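PDB 6W0P: kojibiose phosphorylase from Gut metagenome, which belongs to glycosyl hydrolase family 65, whose members combine an N-terminal beta-sandwich domain, a central helical (alpha/alpha)6-barrel catalytic domain and a small C-terminal beta domain. Local coordinates for residues A[454-459]-A[466-471]; A[492-497]-A[530-535]; A[43-48]-A[141-146]; A[33-38]-A[115-120]. All coordinates share one frame; numbering follows the deposited sequence.

In the fold
The four contacts form two pairs on opposite sides of the chain's centre. Contacts 1 and 2 lie in the central helical domain, their centres about 9 Å apart, and share one apolar core: Phe-470 packs on Ala-493, Phe-468 on Ala-531, and the backbone of Phe-468 probably bonds to that of Lys-534. Contacts 3 and 4 lie in the N-terminal beta domain, also about 9 Å apart between centres; both reach its large antiparallel sheet, Ala-44 packs on Phe-33, and Asn-37 probably bonds to the carbonyl of Asp-146. Between the two pairs the centres are 45 to 51 Å apart, and even the nearest atoms of contacts 2 and 4 stay about 24 Å apart.

Contact 1 (A[454-459]-A[466-471]); sequences FLLSRG and TKFSFY
Gly-459 meets two phenylalanine rings, Phe-470 and Phe-468, each turned differently against it. Its CA lies over one face of the Phe-470 ring, 3.9 Å from the centroid and 28° off the normal, a CH-pi contact. Phe-468 instead brings the end of its ring, with CZ 3.5 Å from Gly-459 C, while the carbonyl oxygen of Leu-456 sits near the plane of that ring at its edge. With CG beside its backbone N (chi1 -61°), Phe-470 reaches the last helical turn: CE2 comes within 3.2 Å of Leu-455 O, and CZ lies 3.8 Å from Leu-455 CD2, the two side chains crossing at a slant. Leu-455 O itself accepts the helical hydrogen bond of Gly-459 N.

Gly-459 is where helix 437-458 of the (alpha/alpha)6-barrel domain gives up helical geometry and the chain enters the small hairpin of strands 460-461 and 468-469, so the rings of Phe-468 and Phe-470 on the returning chain close against the C-terminal end of the helix. Helix 487-504 packs on Leu-455, Leu-456 and Phe-470, and helix 522-534 on Leu-456 and Phe-468.

Beyond the apolar part, Arg-458 bends at chi2 (52°) and offers its guanidinium end-on, with Tyr-471 O almost in its plane. NH1 donates to that oxygen at 2.8 Å and NH2 at 3.1 Å, two bonds on a single acceptor. Water 1 bridges the backbones alongside, donating to Arg-458 O and accepting from Tyr-471 N. Tyr-471 also packs on Pro-556 of the second subunit.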
# COMPACT_ATOMS: atom_id res chain seq x y z
N PHE A 454 -7.70 24.97 2.13
CA PHE A 454 -7.01 23.65 2.07
C PHE A 454 -5.58 23.84 1.57
O PHE A 454 -4.66 23.31 2.20
CB PHE A 454 -7.79 22.68 1.19
CG PHE A 454 -7.01 21.44 0.85
CD1 PHE A 454 -6.58 20.59 1.86
CD2 PHE A 454 -6.70 21.13 -0.46
CE1 PHE A 454 -5.86 19.45 1.55
CE2 PHE A 454 -5.98 19.99 -0.76
CZ PHE A 454 -5.57 19.15 0.24
N LEU A 455 -5.40 24.60 0.49
CA LEU A 455 -4.08 24.77 -0.16
C LEU A 455 -3.11 25.44 0.82
O LEU A 455 -1.92 25.08 0.81
CB LEU A 455 -4.23 25.56 -1.46
CG LEU A 455 -4.88 24.82 -2.62
CD1 LEU A 455 -4.92 25.69 -3.87
CD2 LEU A 455 -4.17 23.50 -2.92
N LEU A 456 -3.61 26.38 1.63
CA LEU A 456 -2.80 27.16 2.62
C LEU A 456 -2.45 26.33 3.85
O LEU A 456 -1.43 26.63 4.46
CB LEU A 456 -3.57 28.42 3.04
CG LEU A 456 -3.54 29.57 2.04
CD1 LEU A 456 -4.56 30.63 2.39
CD2 LEU A 456 -2.14 30.17 1.96
N SER A 457 -3.28 25.34 4.20
CA SER A 457 -3.04 24.43 5.35
C SER A 457 -2.19 23.22 4.96
O SER A 457 -1.41 22.77 5.79
CB SER A 457 -4.32 24.00 5.97
OG SER A 457 -5.25 23.58 4.99
N ARG A 458 -2.37 22.66 3.76
CA ARG A 458 -1.62 21.46 3.31
C ARG A 458 -0.28 21.94 2.77
O ARG A 458 0.74 21.22 2.91
CB ARG A 458 -2.43 20.66 2.27
CG ARG A 458 -1.70 19.48 1.65
CD ARG A 458 -1.10 18.57 2.71
NE ARG A 458 -0.43 17.38 2.19
CZ ARG A 458 0.78 17.35 1.66
NH1 ARG A 458 1.53 18.44 1.56
NH2 ARG A 458 1.28 16.20 1.25
N GLY A 459 -0.28 23.12 2.13
CA GLY A 459 0.96 23.84 1.78
C GLY A 459 1.71 24.22 3.04
O GLY A 459 1.06 24.48 4.06
N THR A 466 11.33 31.31 4.33
CA THR A 466 11.55 32.24 3.19
C THR A 466 10.86 31.71 1.92
O THR A 466 10.83 32.46 0.93
CB THR A 466 13.05 32.46 2.92
OG1 THR A 466 13.63 31.20 2.58
CG2 THR A 466 13.75 33.09 4.10
N LYS A 467 10.36 30.46 1.93
CA LYS A 467 9.68 29.85 0.75
C LYS A 467 8.41 29.14 1.22
O LYS A 467 8.37 28.71 2.39
CB LYS A 467 10.57 28.83 0.04
CG LYS A 467 12.04 29.18 -0.14
CD LYS A 467 12.84 27.98 -0.63
CE LYS A 467 14.32 28.23 -0.87
NZ LYS A 467 15.08 26.95 -0.86
N PHE A 468 7.41 29.07 0.34
CA PHE A 468 6.15 28.31 0.51
C PHE A 468 6.06 27.28 -0.62
O PHE A 468 6.40 27.61 -1.78
CB PHE A 468 4.94 29.26 0.54
CG PHE A 468 3.65 28.63 1.01
CD1 PHE A 468 3.32 28.60 2.36
CD2 PHE A 468 2.76 28.08 0.11
CE1 PHE A 468 2.13 28.02 2.78
CE2 PHE A 468 1.56 27.52 0.53
CZ PHE A 468 1.26 27.48 1.87
N SER A 469 5.63 26.05 -0.32
CA SER A 469 5.45 25.01 -1.37
C SER A 469 4.49 23.92 -0.90
O SER A 469 3.85 24.10 0.12
CB SER A 469 6.79 24.45 -1.76
OG SER A 469 6.66 23.67 -2.93
N PHE A 470 4.37 22.84 -1.68
CA PHE A 470 3.73 21.59 -1.25
C PHE A 470 4.84 20.56 -1.20
O PHE A 470 5.55 20.42 -2.20
CB PHE A 470 2.54 21.23 -2.14
CG PHE A 470 1.44 22.26 -2.13
CD1 PHE A 470 1.56 23.44 -2.85
CD2 PHE A 470 0.32 22.11 -1.32
CE1 PHE A 470 0.56 24.40 -2.82
CE2 PHE A 470 -0.69 23.06 -1.31
CZ PHE A 470 -0.57 24.20 -2.06
N TYR A 471 4.95 19.89 -0.06
CA TYR A 471 5.92 18.82 0.24
C TYR A 471 5.16 17.49 0.21
O TYR A 471 4.00 17.50 0.63
CB TYR A 471 6.59 19.09 1.59
CG TYR A 471 7.50 20.28 1.57
CD1 TYR A 471 7.02 21.55 1.85
CD2 TYR A 471 8.83 20.14 1.27
CE1 TYR A 471 7.84 22.66 1.82
CE2 TYR A 471 9.66 21.25 1.17
CZ TYR A 471 9.16 22.51 1.45
OH TYR A 471 9.99 23.59 1.39
O HOH W 1 3.35 20.81 2.17

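Contact 2 (A[492-497]-A[530-535]); sequences MAKKCF and DASRKM
Phe-497 and Met-535 form the dense side of a helix-helix contact in the (alpha/alpha)6-barrel domain. Helix 487-504 passes the end of helix 522-534 roughly antiparallel: the short segments approach to 9.5 Å between axes, with 140° between their directions. Lys-494 and Ser-532 are the residues whose CA atoms lie nearest each other.

On the buried side the methionine methyl does the touching. Met-535 CG stands anti to its backbone N, and further bends at chi2 (72°) and chi3 bring CE back to the neighbouring helix, 3.7 Å from Phe-497 CE2 and 4.1 Å from Ala-493 CB. The two larger side chains cross nearly at right angles. Phe-497 CE2 also meets Ala-531 CB at 4.3 Å, while a face of its ring, toward the rim, lies over the carbonyl oxygen of Ala-493 in its own helix. Leu-455 and Leu-456 of helix 437-458 also pack on Phe-497, Phe-468 on Ala-531 and Met-535, and Phe-470 on Ala-493 and Met-535.

The other side is looser and partly exposed. Lys-494 stretches its extended chain across the end of helix 522-534, CE passing 3.4 Å from Ser-532 O and CG 3.8 Å from Ser-532 OG, with no direct hydrogen bond between the two segments. Away from this interface, Asp-530 pairs with Arg-533 and, through a long link, with Lys-534. At the tip of Lys-494, NZ donates to water 2 at 2.7 Å; that water also lies 2.7 Å from Met-535 O, within hydrogen-bonding range.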
# COMPACT_ATOMS: atom_id res chain seq x y z
N MET A 492 -0.55 25.98 -10.06
CA MET A 492 -2.03 25.98 -10.02
C MET A 492 -2.54 26.54 -8.67
O MET A 492 -3.60 27.20 -8.70
CB MET A 492 -2.58 24.58 -10.26
CG MET A 492 -2.30 24.06 -11.66
SD MET A 492 -2.95 25.14 -12.95
CE MET A 492 -4.70 24.77 -12.78
N ALA A 493 -1.86 26.26 -7.55
CA ALA A 493 -2.20 26.78 -6.21
C ALA A 493 -2.05 28.31 -6.20
O ALA A 493 -2.98 29.03 -5.74
CB ALA A 493 -1.31 26.15 -5.16
N LYS A 494 -0.92 28.81 -6.69
CA LYS A 494 -0.65 30.26 -6.84
C LYS A 494 -1.74 30.88 -7.72
O LYS A 494 -2.27 31.94 -7.32
CB LYS A 494 0.75 30.49 -7.38
CG LYS A 494 1.18 31.95 -7.40
CD LYS A 494 2.60 32.20 -7.92
CE LYS A 494 2.91 33.68 -7.94
NZ LYS A 494 4.37 33.92 -7.91
N LYS A 495 -2.15 30.21 -8.81
CA LYS A 495 -3.25 30.72 -9.67
C LYS A 495 -4.56 30.76 -8.88
O LYS A 495 -5.33 31.71 -9.07
CB LYS A 495 -3.43 29.89 -10.94
CG LYS A 495 -2.40 30.13 -12.03
CD LYS A 495 -2.48 31.52 -12.64
CE LYS A 495 -1.81 31.58 -13.99
NZ LYS A 495 -1.73 32.98 -14.49
N CYS A 496 -4.82 29.78 -8.03
CA CYS A 496 -6.03 29.78 -7.16
C CYS A 496 -5.99 31.02 -6.25
O CYS A 496 -6.99 31.76 -6.18
CB CYS A 496 -6.14 28.53 -6.31
SG CYS A 496 -7.77 28.42 -5.54
N PHE A 497 -4.85 31.28 -5.60
CA PHE A 497 -4.70 32.37 -4.61
C PHE A 497 -4.95 33.71 -5.29
O PHE A 497 -5.69 34.52 -4.73
CB PHE A 497 -3.31 32.34 -3.96
CG PHE A 497 -3.04 31.13 -3.10
CD1 PHE A 497 -4.08 30.44 -2.51
CD2 PHE A 497 -1.74 30.71 -2.89
CE1 PHE A 497 -3.83 29.32 -1.74
CE2 PHE A 497 -1.49 29.59 -2.11
CZ PHE A 497 -2.54 28.90 -1.52
N ASP A 530 1.18 36.24 1.38
CA ASP A 530 2.60 35.90 1.63
C ASP A 530 2.90 34.55 0.94
O ASP A 530 3.98 34.44 0.34
CB ASP A 530 2.96 35.93 3.12
CG ASP A 530 4.45 35.68 3.37
OD1 ASP A 530 5.28 36.46 2.84
OD2 ASP A 530 4.77 34.66 4.06
N ALA A 531 2.00 33.56 1.01
CA ALA A 531 2.25 32.21 0.42
C ALA A 531 2.32 32.35 -1.11
O ALA A 531 3.23 31.76 -1.74
CB ALA A 531 1.21 31.21 0.87
N SER A 532 1.48 33.22 -1.67
CA SER A 532 1.41 33.50 -3.13
C SER A 532 2.75 34.06 -3.59
O SER A 532 3.27 33.59 -4.60
CB SER A 532 0.27 34.44 -3.42
OG SER A 532 -0.02 34.44 -4.80
N ARG A 533 3.30 35.03 -2.85
CA ARG A 533 4.56 35.72 -3.22
C ARG A 533 5.74 34.75 -3.07
O ARG A 533 6.67 34.80 -3.87
CB ARG A 533 4.76 36.97 -2.34
CG ARG A 533 3.73 38.08 -2.58
CD ARG A 533 4.05 39.44 -1.95
NE ARG A 533 4.53 39.33 -0.56
CZ ARG A 533 3.87 39.68 0.55
NH1 ARG A 533 2.66 40.22 0.47
NH2 ARG A 533 4.41 39.49 1.74
N LYS A 534 5.73 33.89 -2.04
CA LYS A 534 6.91 33.06 -1.71
C LYS A 534 6.82 31.68 -2.37
O LYS A 534 7.77 30.91 -2.23
CB LYS A 534 7.06 32.94 -0.20
CG LYS A 534 7.51 34.23 0.47
CD LYS A 534 7.73 34.06 1.95
CE LYS A 534 8.22 35.31 2.64
NZ LYS A 534 8.20 35.10 4.11
N MET A 535 5.75 31.41 -3.12
CA MET A 535 5.50 30.09 -3.74
C MET A 535 6.71 29.72 -4.61
O MET A 535 7.10 30.53 -5.48
CB MET A 535 4.22 30.07 -4.56
CG MET A 535 3.88 28.70 -5.11
SD MET A 535 3.29 27.51 -3.90
CE MET A 535 1.73 28.28 -3.49
O HOH W 2 6.10 32.95 -6.13

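Contact 3 (A[43-48]-A[141-146]); sequences RAFFDE and ISRLLD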
# COMPACT_ATOMS: atom_id res chain seq x y z
N ARG A 43 -25.71 -0.45 -20.96
CA ARG A 43 -24.85 -1.19 -21.91
C ARG A 43 -25.76 -1.84 -22.95
O ARG A 43 -26.94 -2.08 -22.65
CB ARG A 43 -24.02 -2.24 -21.16
CG ARG A 43 -22.83 -1.67 -20.40
CD ARG A 43 -22.13 -2.72 -19.56
NE ARG A 43 -21.46 -3.71 -20.39
CZ ARG A 43 -20.26 -3.56 -20.91
NH1 ARG A 43 -19.55 -2.47 -20.72
NH2 ARG A 43 -19.74 -4.53 -21.63
N ALA A 44 -25.19 -2.18 -24.11
CA ALA A 44 -25.92 -2.76 -25.25
C ALA A 44 -25.97 -4.28 -25.07
O ALA A 44 -25.79 -5.02 -26.08
CB ALA A 44 -25.28 -2.38 -26.54
N PHE A 45 -26.22 -4.73 -23.84
CA PHE A 45 -26.38 -6.16 -23.53
C PHE A 45 -27.65 -6.60 -24.26
O PHE A 45 -28.57 -5.79 -24.39
CB PHE A 45 -26.42 -6.40 -22.02
CG PHE A 45 -27.58 -5.74 -21.32
CD1 PHE A 45 -28.82 -6.35 -21.27
CD2 PHE A 45 -27.43 -4.50 -20.73
CE1 PHE A 45 -29.89 -5.73 -20.64
CE2 PHE A 45 -28.50 -3.87 -20.12
CZ PHE A 45 -29.72 -4.49 -20.06
N PHE A 46 -27.63 -7.82 -24.78
CA PHE A 46 -28.78 -8.53 -25.37
C PHE A 46 -29.95 -8.53 -24.39
O PHE A 46 -29.75 -8.78 -23.19
CB PHE A 46 -28.39 -9.96 -25.76
CG PHE A 46 -27.46 -10.04 -26.95
CD1 PHE A 46 -27.05 -8.90 -27.62
CD2 PHE A 46 -27.04 -11.27 -27.42
CE1 PHE A 46 -26.22 -8.99 -28.74
CE2 PHE A 46 -26.20 -11.36 -28.52
CZ PHE A 46 -25.80 -10.22 -29.19
N ASP A 47 -31.14 -8.27 -24.91
CA ASP A 47 -32.41 -8.25 -24.13
C ASP A 47 -32.70 -9.67 -23.67
O ASP A 47 -32.82 -9.88 -22.47
CB ASP A 47 -33.53 -7.67 -24.98
CG ASP A 47 -33.07 -6.44 -25.73
OD1 ASP A 47 -33.32 -5.34 -25.22
OD2 ASP A 47 -32.44 -6.60 -26.81
N GLU A 48 -32.75 -10.61 -24.61
CA GLU A 48 -33.06 -12.04 -24.36
C GLU A 48 -31.93 -12.66 -23.55
O GLU A 48 -30.87 -12.03 -23.46
CB GLU A 48 -33.27 -12.81 -25.67
CG GLU A 48 -32.00 -13.03 -26.49
CD GLU A 48 -31.51 -11.85 -27.33
OE1 GLU A 48 -32.13 -10.78 -27.25
OE2 GLU A 48 -30.51 -12.01 -28.05
N ILE A 141 -35.44 -5.97 -32.29
CA ILE A 141 -35.51 -5.39 -30.92
C ILE A 141 -34.93 -3.98 -30.97
O ILE A 141 -33.74 -3.82 -31.28
CB ILE A 141 -34.82 -6.29 -29.89
CG1 ILE A 141 -35.44 -7.69 -29.92
CG2 ILE A 141 -34.85 -5.67 -28.51
CD1 ILE A 141 -34.75 -8.68 -29.03
N SER A 142 -35.78 -3.00 -30.69
CA SER A 142 -35.47 -1.55 -30.80
C SER A 142 -35.53 -0.95 -29.40
O SER A 142 -36.41 -1.37 -28.62
CB SER A 142 -36.41 -0.90 -31.78
OG SER A 142 -36.37 -1.58 -33.03
N ARG A 143 -34.59 -0.07 -29.05
CA ARG A 143 -34.69 0.68 -27.77
C ARG A 143 -34.11 2.10 -27.85
O ARG A 143 -33.25 2.43 -28.72
CB ARG A 143 -34.14 -0.14 -26.60
CG ARG A 143 -32.76 -0.74 -26.77
CD ARG A 143 -32.55 -1.86 -25.77
NE ARG A 143 -31.20 -1.84 -25.24
CZ ARG A 143 -30.58 -2.86 -24.63
NH1 ARG A 143 -31.19 -4.02 -24.47
NH2 ARG A 143 -29.33 -2.71 -24.20
N LEU A 144 -34.62 2.90 -26.92
CA LEU A 144 -34.41 4.35 -26.72
C LEU A 144 -34.32 4.62 -25.22
O LEU A 144 -35.10 4.03 -24.45
CB LEU A 144 -35.62 5.12 -27.26
CG LEU A 144 -35.87 5.14 -28.76
CD1 LEU A 144 -37.25 5.73 -29.02
CD2 LEU A 144 -34.83 5.95 -29.51
N LEU A 145 -33.45 5.53 -24.82
CA LEU A 145 -33.58 6.29 -23.56
C LEU A 145 -34.07 7.69 -23.95
O LEU A 145 -33.49 8.28 -24.88
CB LEU A 145 -32.24 6.29 -22.82
CG LEU A 145 -31.64 4.92 -22.53
CD1 LEU A 145 -30.37 5.04 -21.70
CD2 LEU A 145 -32.62 4.01 -21.81
N ASP A 146 -35.14 8.17 -23.32
CA ASP A 146 -35.74 9.51 -23.60
C ASP A 146 -34.72 10.57 -23.18
O ASP A 146 -34.34 10.56 -22.01
CB ASP A 146 -37.06 9.68 -22.86
CG ASP A 146 -37.93 10.81 -23.38
OD1 ASP A 146 -37.41 11.92 -23.64
OD2 ASP A 146 -39.16 10.58 -23.50
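The large antiparallel sheet of the N-terminal domain is joined to a loop here, as Arg-143 of strand 135-145 reaches out to the residues that follow strand 40-42. Its CG lies between the backbone N and the carbonyl carbon (chi1 51°), and the chain bends at chi3, bringing the guanidinium into the curve of the loop 43-48.

NH1 forms a salt bridge with Asp-47 OD1 at 2.6 Å. The oxygen lies close to the guanidinium plane, but the nitrogen comes at it from above the carboxylate, whose plane stands 82° from that of the arginine. NH1 and NH2 each also make a weak bond of 3.2 Å to Phe-45 O. The same guanidinium lies over one face of the Phe-45 ring, CZ 4.9 Å from the centroid and 9° off the normal, a cation-pi contact in which NH2 sits above the ring centre. Carboxylate and carbonyl at its edge, together with the face of the aromatic ring, hold a buried positive charge, which probably helps to keep Asp-47 ionised.

Two residues earlier on the strand, Ile-141 points to the same side and slides past Asp-47 in the opposite direction. Its CG2 is 3.1 Å from Asp-47 OD2, and its CD1 is 3.8 Å from Glu-48 OE1. Both acids are also met by Arg-126 of the adjacent strand 123-132, which forms salt bridges with Asp-47 OD2 and Glu-48 OE1. Two arginines from neighbouring strands, facing two acids of a single loop, tie that loop to the face of the sheet in the beta-sandwich N-terminal domain of family 65.

Contact 4 (A[33-38]-A[115-120]); sequences FSLGNE and RILDLR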
# COMPACT_ATOMS: atom_id res chain seq x y z
N PHE A 33 -22.06 0.50 -28.07
CA PHE A 33 -23.46 0.74 -28.47
C PHE A 33 -24.29 1.19 -27.27
O PHE A 33 -25.51 1.22 -27.39
CB PHE A 33 -24.04 -0.51 -29.13
CG PHE A 33 -23.55 -0.78 -30.52
CD1 PHE A 33 -22.30 -1.34 -30.74
CD2 PHE A 33 -24.36 -0.53 -31.61
CE1 PHE A 33 -21.86 -1.62 -32.03
CE2 PHE A 33 -23.90 -0.78 -32.90
CZ PHE A 33 -22.67 -1.36 -33.11
N SER A 34 -23.65 1.52 -26.14
CA SER A 34 -24.32 1.96 -24.89
C SER A 34 -25.19 3.19 -25.19
O SER A 34 -24.74 4.11 -25.93
CB SER A 34 -23.33 2.28 -23.79
OG SER A 34 -22.63 1.12 -23.36
N LEU A 35 -26.38 3.23 -24.58
CA LEU A 35 -27.23 4.44 -24.55
C LEU A 35 -27.06 5.11 -23.19
O LEU A 35 -26.72 4.42 -22.20
CB LEU A 35 -28.70 4.05 -24.78
CG LEU A 35 -29.01 3.38 -26.12
CD1 LEU A 35 -30.50 3.07 -26.22
CD2 LEU A 35 -28.58 4.26 -27.26
N GLY A 36 -27.26 6.42 -23.15
CA GLY A 36 -27.20 7.20 -21.91
C GLY A 36 -27.94 8.50 -22.07
O GLY A 36 -27.98 9.02 -23.20
N ASN A 37 -28.54 8.98 -20.99
CA ASN A 37 -29.29 10.26 -21.01
C ASN A 37 -28.91 11.05 -19.75
O ASN A 37 -29.75 11.85 -19.34
CB ASN A 37 -30.79 10.02 -21.21
CG ASN A 37 -31.46 9.25 -20.08
OD1 ASN A 37 -30.81 8.87 -19.10
ND2 ASN A 37 -32.76 9.02 -20.20
N GLU A 38 -27.67 10.86 -19.26
CA GLU A 38 -27.06 11.47 -18.04
C GLU A 38 -27.71 10.91 -16.76
O GLU A 38 -26.98 10.47 -15.86
CB GLU A 38 -27.21 12.99 -17.98
CG GLU A 38 -26.46 13.60 -16.80
CD GLU A 38 -26.91 14.99 -16.39
OE1 GLU A 38 -26.91 15.88 -17.28
OE2 GLU A 38 -27.22 15.19 -15.19
N ARG A 115 -26.63 -5.12 -36.01
CA ARG A 115 -26.72 -4.21 -34.84
C ARG A 115 -26.51 -2.77 -35.33
O ARG A 115 -25.51 -2.53 -36.04
CB ARG A 115 -25.64 -4.58 -33.82
CG ARG A 115 -25.97 -4.19 -32.40
CD ARG A 115 -24.76 -4.10 -31.48
NE ARG A 115 -24.06 -5.37 -31.33
CZ ARG A 115 -24.01 -6.11 -30.23
NH1 ARG A 115 -24.64 -5.77 -29.12
NH2 ARG A 115 -23.31 -7.23 -30.24
N ILE A 116 -27.39 -1.84 -34.96
CA ILE A 116 -27.34 -0.42 -35.43
C ILE A 116 -27.50 0.54 -34.25
O ILE A 116 -28.47 0.41 -33.50
CB ILE A 116 -28.42 -0.14 -36.49
CG1 ILE A 116 -28.31 -1.12 -37.65
CG2 ILE A 116 -28.33 1.31 -36.95
CD1 ILE A 116 -29.48 -1.07 -38.61
N LEU A 117 -26.58 1.49 -34.12
CA LEU A 117 -26.80 2.68 -33.25
C LEU A 117 -26.95 3.86 -34.21
O LEU A 117 -26.03 4.09 -35.01
CB LEU A 117 -25.62 2.82 -32.28
CG LEU A 117 -25.59 4.12 -31.47
CD1 LEU A 117 -26.76 4.20 -30.52
CD2 LEU A 117 -24.30 4.25 -30.68
N ASP A 118 -28.09 4.54 -34.19
CA ASP A 118 -28.29 5.73 -35.05
C ASP A 118 -27.87 6.98 -34.27
O ASP A 118 -28.55 7.35 -33.32
CB ASP A 118 -29.74 5.80 -35.55
CG ASP A 118 -29.87 6.72 -36.75
OD1 ASP A 118 -29.21 7.78 -36.72
OD2 ASP A 118 -30.61 6.34 -37.70
N LEU A 119 -26.79 7.62 -34.68
CA LEU A 119 -26.23 8.77 -33.93
C LEU A 119 -27.15 10.00 -34.02
O LEU A 119 -26.90 10.94 -33.26
CB LEU A 119 -24.83 9.08 -34.45
CG LEU A 119 -23.81 7.94 -34.39
CD1 LEU A 119 -22.52 8.41 -35.02
CD2 LEU A 119 -23.55 7.47 -32.95
N ARG A 120 -28.22 9.98 -34.83
CA ARG A 120 -29.13 11.15 -34.97
C ARG A 120 -30.36 11.02 -34.06
O ARG A 120 -31.07 12.03 -33.92
CB ARG A 120 -29.56 11.33 -36.42
CG ARG A 120 -28.40 11.34 -37.39
CD ARG A 120 -28.83 11.00 -38.80
NE ARG A 120 -29.26 9.61 -38.85
CZ ARG A 120 -29.56 8.98 -39.99
NH1 ARG A 120 -29.47 9.62 -41.14
NH2 ARG A 120 -29.94 7.71 -39.97
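Two side-chain torsions set Phe-33 against Arg-115: the phenylalanine turns its CG away from the carbonyl carbon (chi1 -74°), and the arginine runs out from its strand with CG opposite the backbone N (chi1 -155°) before bending at chi3. As a result Arg-115 CD stands almost exactly over the centre of one face of the Phe-33 ring, 3.5 Å from the centroid, a CH-pi contact. The guanidinium itself lies farther along, tilted 40° to the ring; CZ is 5.4 Å from the centroid, at most a weak cation-pi attraction. The guanidinium has its main polar partner in Glu-18 of the neighbouring strand 15-19, in a salt bridge through NE.

Leu-117, two residues on and facing the same way, presses CB to 3.6 Å from Phe-33 CD2, and Ile-116 C lies at the edge of the Phe-33 ring, near its plane. The leucine then continues past Leu-35 in the opposite sense, CD1 meeting Leu-35 CD2 at 3.7 Å. Tyr-316 and Phe-319 of helix 308-324 pack on Leu-117 as well, while Ala-44 and Ile-16 touch Phe-33.

The strand runs out into an Asx turn, Asp-118 OD1 accepting from Arg-120 N, and the arginine side chain returns side-on to the same carboxylate in a salt bridge. Arg-115 and Leu-117 facing residues 33-38 while Ile-116 points away is the alternation of a beta-strand, here strand 109-118 in the antiparallel sheet of the beta-sandwich domain.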